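Local coordinates for protein minor fimbrium subunit Mfa5 (Porphyromonas gingivalis ATCC 33277, PDB 6TO1) that serves as an accessory subunit of the minor fimbriae, the cell-surface pili that mediate biofilm formation and adhesion to host cells and other oral bacteria, at residues Arg145-Ala149 and Gly362-Gly366; Ile533-Leu539 and Leu563-Phe569. All coordinates share one frame; numbering follows the deposited sequence.

Contact 1 of 2, residues Arg145-Ala149 and Gly362-Gly366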
loop_
_atom_site.group_PDB
_atom_site.type_symbol
_atom_site.label_atom_id
_atom_site.label_comp_id
_atom_site.label_asym_id
_atom_site.label_seq_id
_atom_site.Cartn_x
_atom_site.Cartn_y
_atom_site.Cartn_z
ATOM N N ARG A 145 -35.668 15.954 18.633
ATOM C CA ARG A 145 -34.891 16.060 17.401
ATOM C C ARG A 145 -33.507 16.635 17.675
ATOM O O ARG A 145 -32.493 16.004 17.360
ATOM C CB ARG A 145 -35.643 16.929 16.389
ATOM C CG ARG A 145 -36.937 16.313 15.879
ATOM C CD ARG A 145 -37.608 17.200 14.831
ATOM N NE ARG A 145 -38.959 16.749 14.494
ATOM C CZ ARG A 145 -39.788 17.412 13.694
ATOM N NH1 ARG A 145 -39.409 18.544 13.118
ATOM N NH2 ARG A 145 -40.996 16.939 13.450
ATOM N N LEU A 146 -33.446 17.837 18.266
ATOM C CA LEU A 146 -32.141 18.440 18.538
ATOM C C LEU A 146 -31.347 17.585 19.524
ATOM O O LEU A 146 -30.128 17.425 19.380
ATOM C CB LEU A 146 -32.307 19.871 19.051
ATOM C CG LEU A 146 -30.991 20.641 19.163
ATOM C CD1 LEU A 146 -30.218 20.650 17.819
ATOM C CD2 LEU A 146 -31.186 22.065 19.661
ATOM N N LYS A 147 -32.023 16.999 20.517
ATOM C CA LYS A 147 -31.309 16.139 21.458
ATOM C C LYS A 147 -30.641 14.986 20.726
ATOM O O LYS A 147 -29.488 14.640 21.022
ATOM C CB LYS A 147 -32.255 15.641 22.564
ATOM C CG LYS A 147 -32.387 16.665 23.721
ATOM C CD LYS A 147 -33.746 16.596 24.438
ATOM C CE LYS A 147 -34.010 15.229 25.067
ATOM N NZ LYS A 147 -35.116 15.276 26.082
ATOM N N SER A 148 -31.323 14.416 19.717
ATOM C CA SER A 148 -30.761 13.303 18.958
ATOM C C SER A 148 -29.641 13.774 18.036
ATOM O O SER A 148 -28.645 13.067 17.851
ATOM C CB SER A 148 -31.856 12.613 18.133
ATOM O OG SER A 148 -31.322 11.557 17.372
ATOM N N ALA A 149 -29.786 14.962 17.443
ATOM C CA ALA A 149 -28.696 15.505 16.642
ATOM C C ALA A 149 -27.445 15.717 17.495
ATOM O O ALA A 149 -26.324 15.468 17.041
ATOM C CB ALA A 149 -29.129 16.821 15.994
ATOM N N GLY A 362 -32.195 12.570 8.244
ATOM C CA GLY A 362 -33.471 13.205 8.496
ATOM C C GLY A 362 -33.955 12.907 9.902
ATOM O O GLY A 362 -34.202 11.753 10.250
ATOM N N TYR A 363 -34.095 13.956 10.705
ATOM C CA TYR A 363 -34.452 13.802 12.115
ATOM C C TYR A 363 -35.951 13.916 12.405
ATOM O O TYR A 363 -36.352 13.784 13.567
ATOM C CB TYR A 363 -33.654 14.821 12.946
ATOM C CG TYR A 363 -32.213 14.387 13.104
ATOM C CD1 TYR A 363 -31.763 13.794 14.276
ATOM C CD2 TYR A 363 -31.309 14.513 12.048
ATOM C CE1 TYR A 363 -30.465 13.386 14.407
ATOM C CE2 TYR A 363 -30.020 14.082 12.166
ATOM C CZ TYR A 363 -29.592 13.532 13.345
ATOM O OH TYR A 363 -28.300 13.098 13.446
ATOM N N ASP A 364 -36.788 14.137 11.395
ATOM C CA ASP A 364 -38.243 14.018 11.536
ATOM C C ASP A 364 -38.587 12.550 11.289
ATOM O O ASP A 364 -38.496 12.070 10.153
ATOM C CB ASP A 364 -38.958 14.933 10.544
ATOM C CG ASP A 364 -40.476 14.913 10.696
ATOM O OD1 ASP A 364 -41.012 13.972 11.301
ATOM O OD2 ASP A 364 -41.118 15.860 10.205
ATOM N N LEU A 365 -38.930 11.819 12.350
ATOM C CA LEU A 365 -39.178 10.386 12.231
ATOM C C LEU A 365 -40.642 10.043 11.938
ATOM O O LEU A 365 -41.013 8.863 11.987
ATOM C CB LEU A 365 -38.737 9.652 13.503
ATOM C CG LEU A 365 -37.290 9.901 13.953
ATOM C CD1 LEU A 365 -36.934 9.027 15.167
ATOM C CD2 LEU A 365 -36.315 9.614 12.855
ATOM N N GLY A 366 -41.462 11.020 11.616
ATOM C CA GLY A 366 -42.872 10.808 11.336
ATOM C C GLY A 366 -43.233 10.632 9.871
ATOM O O GLY A 366 -44.417 10.703 9.522
HETATM O O HOH W 1 -42.188 14.062 14.275
#
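Tyr363 meets one flank of the helical turn Arg145-Ala149 with its ring, just where strand 357-362 gives way to loop. Its CE1 comes to 3.5 Å from the backbone N of Ala149, and the methyl of Ala149 lies over one face, offset toward the rim, with CB 4.0 Å from Tyr363 CE1. A residue as small as alanine lets the ring come this close to the helix. Ser148 OG sits at the ring edge, 3.6 Å from Tyr363 CE1, as a van der Waals neighbour. The tyrosine hydroxyl finds its polar partner further along the helix, in the hydroxyl of Ser152.

At Asp364, a chi1 of -177° swings CG away from the backbone N and sets the carboxylate in a stack on the Arg145 guanidinium, their planes 26° apart. Asp364 OD2 is 3.4 Å from Arg145 NH2 but well out of the guanidinium plane, making this a purely electrostatic salt bridge. A water in that plane accepts from NH2 and donates to Asp364 OD1. The same OD1 takes the N-H of Gly366 at 3.0 Å, closing an Asx turn that restrains the carboxylate. Arg145 is long enough to reach past the Tyr363 carbonyl and pair through NH1 with Asp235.

In this von Willebrand factor A domain, the contact joins helix 143-160 to the loop before helix 369-378, near the bound magnesium ion, with Leu393 of helix 390-395 packing against Tyr363 and Ser148.

Contact 2 of 2, residues Ile533-Leu539 and Leu563-Phe569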
loop_
_atom_site.group_PDB
_atom_site.type_symbol
_atom_site.label_atom_id
_atom_site.label_comp_id
_atom_site.label_asym_id
_atom_site.label_seq_id
_atom_site.Cartn_x
_atom_site.Cartn_y
_atom_site.Cartn_z
ATOM N N ILE A 533 41.376 -30.509 0.114
ATOM C CA ILE A 533 42.686 -30.802 -0.451
ATOM C C ILE A 533 42.572 -32.133 -1.165
ATOM O O ILE A 533 42.255 -33.153 -0.541
ATOM C CB ILE A 533 43.794 -30.818 0.617
ATOM C CG1 ILE A 533 44.022 -29.385 1.089
ATOM C CG2 ILE A 533 45.099 -31.419 0.058
ATOM C CD1 ILE A 533 44.921 -29.207 2.315
ATOM N N LYS A 534 42.735 -32.104 -2.479
ATOM C CA LYS A 534 42.672 -33.289 -3.299
ATOM C C LYS A 534 44.096 -33.819 -3.466
ATOM O O LYS A 534 45.038 -33.038 -3.625
ATOM C CB LYS A 534 42.079 -32.969 -4.660
ATOM C CG LYS A 534 40.660 -32.436 -4.587
ATOM C CD LYS A 534 40.056 -32.346 -5.968
ATOM C CE LYS A 534 39.805 -30.902 -6.393
ATOM N NZ LYS A 534 38.954 -30.859 -7.636
ATOM N N ARG A 535 44.236 -35.139 -3.400
ATOM C CA ARG A 535 45.503 -35.823 -3.657
ATOM C C ARG A 535 45.374 -36.600 -4.958
ATOM O O ARG A 535 44.428 -37.378 -5.132
ATOM C CB ARG A 535 45.841 -36.745 -2.486
ATOM C CG ARG A 535 46.045 -35.975 -1.192
ATOM C CD ARG A 535 46.544 -36.889 -0.062
ATOM N NE ARG A 535 45.454 -37.703 0.468
ATOM C CZ ARG A 535 45.484 -38.331 1.636
ATOM N NH1 ARG A 535 46.571 -38.278 2.400
ATOM N NH2 ARG A 535 44.424 -39.009 2.043
ATOM N N HIS A 536 46.290 -36.348 -5.888
ATOM C CA HIS A 536 46.305 -37.012 -7.179
ATOM C C HIS A 536 47.558 -37.882 -7.271
ATOM O O HIS A 536 48.590 -37.556 -6.681
ATOM C CB HIS A 536 46.322 -36.015 -8.330
ATOM C CG HIS A 536 45.272 -34.952 -8.234
ATOM N ND1 HIS A 536 44.053 -35.053 -8.875
ATOM C CD2 HIS A 536 45.268 -33.760 -7.590
ATOM C CE1 HIS A 536 43.340 -33.962 -8.630
ATOM N NE2 HIS A 536 44.048 -33.168 -7.839
ATOM N N TYR A 537 47.451 -38.974 -8.017
ATOM C CA TYR A 537 48.494 -40.002 -8.102
ATOM C C TYR A 537 48.781 -40.254 -9.576
ATOM O O TYR A 537 48.012 -40.931 -10.267
ATOM C CB TYR A 537 48.037 -41.261 -7.378
ATOM C CG TYR A 537 47.631 -40.986 -5.945
ATOM C CD1 TYR A 537 48.567 -40.992 -4.934
ATOM C CD2 TYR A 537 46.301 -40.632 -5.613
ATOM C CE1 TYR A 537 48.235 -40.704 -3.656
ATOM C CE2 TYR A 537 45.951 -40.366 -4.309
ATOM C CZ TYR A 537 46.922 -40.400 -3.331
ATOM O OH TYR A 537 46.646 -40.123 -2.013
ATOM N N VAL A 538 49.889 -39.695 -10.060
ATOM C CA VAL A 538 50.132 -39.613 -11.490
ATOM C C VAL A 538 51.495 -40.175 -11.877
ATOM O O VAL A 538 52.417 -40.278 -11.069
ATOM C CB VAL A 538 50.003 -38.148 -11.996
ATOM C CG1 VAL A 538 48.566 -37.622 -11.741
ATOM C CG2 VAL A 538 51.023 -37.256 -11.346
ATOM N N LEU A 539 51.626 -40.438 -13.168
ATOM C CA LEU A 539 52.739 -41.166 -13.751
ATOM C C LEU A 539 53.782 -40.211 -14.307
ATOM O O LEU A 539 53.444 -39.250 -15.005
ATOM C CB LEU A 539 52.215 -42.079 -14.862
ATOM C CG LEU A 539 53.219 -42.939 -15.647
ATOM C CD1 LEU A 539 53.840 -43.915 -14.658
ATOM C CD2 LEU A 539 52.592 -43.674 -16.810
ATOM N N LEU A 563 47.139 -42.963 -11.985
ATOM C CA LEU A 563 47.423 -44.346 -11.611
ATOM C C LEU A 563 46.489 -44.900 -10.550
ATOM O O LEU A 563 46.367 -46.123 -10.421
ATOM C CB LEU A 563 48.857 -44.465 -11.071
ATOM C CG LEU A 563 49.958 -44.213 -12.092
ATOM C CD1 LEU A 563 51.296 -43.918 -11.402
ATOM C CD2 LEU A 563 50.065 -45.428 -13.004
ATOM N N GLN A 564 45.865 -44.032 -9.773
ATOM C CA GLN A 564 45.100 -44.398 -8.598
ATOM C C GLN A 564 44.063 -43.301 -8.398
ATOM O O GLN A 564 44.358 -42.124 -8.624
ATOM C CB GLN A 564 46.028 -44.517 -7.404
ATOM C CG GLN A 564 45.369 -44.723 -6.097
ATOM C CD GLN A 564 46.392 -45.005 -5.031
ATOM O OE1 GLN A 564 46.828 -46.136 -4.864
ATOM N NE2 GLN A 564 46.789 -43.978 -4.309
ATOM N N SER A 565 42.859 -43.680 -7.968
ATOM C CA SER A 565 41.788 -42.697 -7.825
ATOM C C SER A 565 42.199 -41.535 -6.931
ATOM O O SER A 565 42.784 -41.715 -5.855
ATOM C CB SER A 565 40.539 -43.362 -7.239
ATOM O OG SER A 565 40.037 -44.354 -8.109
ATOM N N GLN A 566 41.870 -40.325 -7.370
ATOM C CA GLN A 566 42.049 -39.161 -6.518
ATOM C C GLN A 566 41.310 -39.373 -5.203
ATOM O O GLN A 566 40.278 -40.044 -5.153
ATOM C CB GLN A 566 41.552 -37.916 -7.254
ATOM C CG GLN A 566 41.544 -36.665 -6.433
ATOM C CD GLN A 566 40.131 -36.202 -6.131
ATOM O OE1 GLN A 566 39.323 -35.985 -7.034
ATOM N NE2 GLN A 566 39.826 -36.053 -4.853
ATOM N N ASP A 567 41.883 -38.863 -4.113
ATOM C CA ASP A 567 41.211 -38.908 -2.821
ATOM C C ASP A 567 41.382 -37.559 -2.131
ATOM O O ASP A 567 42.059 -36.660 -2.635
ATOM C CB ASP A 567 41.703 -40.071 -1.936
ATOM C CG ASP A 567 43.191 -39.989 -1.567
ATOM O OD1 ASP A 567 43.747 -38.894 -1.442
ATOM O OD2 ASP A 567 43.808 -41.049 -1.365
ATOM N N PHE A 568 40.761 -37.416 -0.968
ATOM C CA PHE A 568 40.818 -36.187 -0.205
ATOM C C PHE A 568 41.640 -36.380 1.053
ATOM O O PHE A 568 41.695 -37.481 1.614
ATOM C CB PHE A 568 39.417 -35.709 0.181
ATOM C CG PHE A 568 38.613 -35.250 -0.977
ATOM C CD1 PHE A 568 37.773 -36.121 -1.637
ATOM C CD2 PHE A 568 38.707 -33.942 -1.434
ATOM C CE1 PHE A 568 37.025 -35.711 -2.719
ATOM C CE2 PHE A 568 37.950 -33.530 -2.529
ATOM C CZ PHE A 568 37.107 -34.420 -3.166
ATOM N N PHE A 569 42.250 -35.285 1.490
ATOM C CA PHE A 569 43.056 -35.216 2.696
ATOM C C PHE A 569 42.287 -34.484 3.779
ATOM O O PHE A 569 41.747 -33.400 3.535
ATOM C CB PHE A 569 44.378 -34.483 2.432
ATOM C CG PHE A 569 45.096 -34.027 3.686
ATOM C CD1 PHE A 569 45.920 -34.893 4.391
ATOM C CD2 PHE A 569 44.960 -32.724 4.145
ATOM C CE1 PHE A 569 46.582 -34.473 5.539
ATOM C CE2 PHE A 569 45.606 -32.299 5.294
ATOM C CZ PHE A 569 46.431 -33.172 5.990
HETATM O O HOH W 2 39.936 -32.347 1.686
HETATM O O HOH W 3 44.718 -39.329 -8.734
#
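With chi1 at 62°, Asp567 places CG between its own backbone N and carbonyl carbon, while Arg535 bends at chi3 (-76°), which turns NE toward Asp567. Arg535 NE then gives Asp567 OD1 a salt-bridging hydrogen bond of 2.8 Å on the syn side, tilted from both planes. Phe569 CB lies over one guanidinium face, toward its rim, and Arg535 NH1 lies at the edge of the Phe569 ring on its way to the carbonyl of Pro597.

Beneath these side chains, Arg535 and Asp567 form a hydrogen-bonded antiparallel pair, with Arg535 N 2.8 Å from Asp567 O. Strand 565-568 pairs antiparallel along one edge of strand 530-539, whose other edge pairs in parallel with strand 634-643.

Tyr537 shares the Arg535 face. Gln564 NE2 stands 3.3 Å above the centre of its ring and is hydrogen-bonded to Asn600 OD1; the extended glutamine chain suits that reach. On the Lys534 face, the long aliphatic part of the lysine runs beside Phe568, Lys534 CG lying 3.6 Å from Phe568 CE2, before its ammonium group pairs with Asp476. Where the chain turns at Gln564, a water bridges Tyr537 N and Gln564 O, and beyond it Leu563 N bonds to Tyr537 O at 2.8 Å.

How the contacts relate
Contact 1 and contact 2 share no secondary-structure element and lie on opposite sides of the centre of an elongated chain, with their nearest atoms about 83 Å apart. Both are partly buried: Tyr363 is covered in contact 1 and Tyr537 in contact 2, whereas the phenylalanines of contact 2 are, like its charged groups, partly exposed. Contact 1 sets a helix against a loop and works through side chains and a water; contact 2 is a strand pair whose main-chain bonds set the register. Each has an arginine-aspartate salt bridge, stacked and purely electrostatic in contact 1, directly hydrogen-bonded in contact 2. A magnesium ion lies about 6 Å from the Arg145 side chain, whereas contact 2 is plain sheet packing.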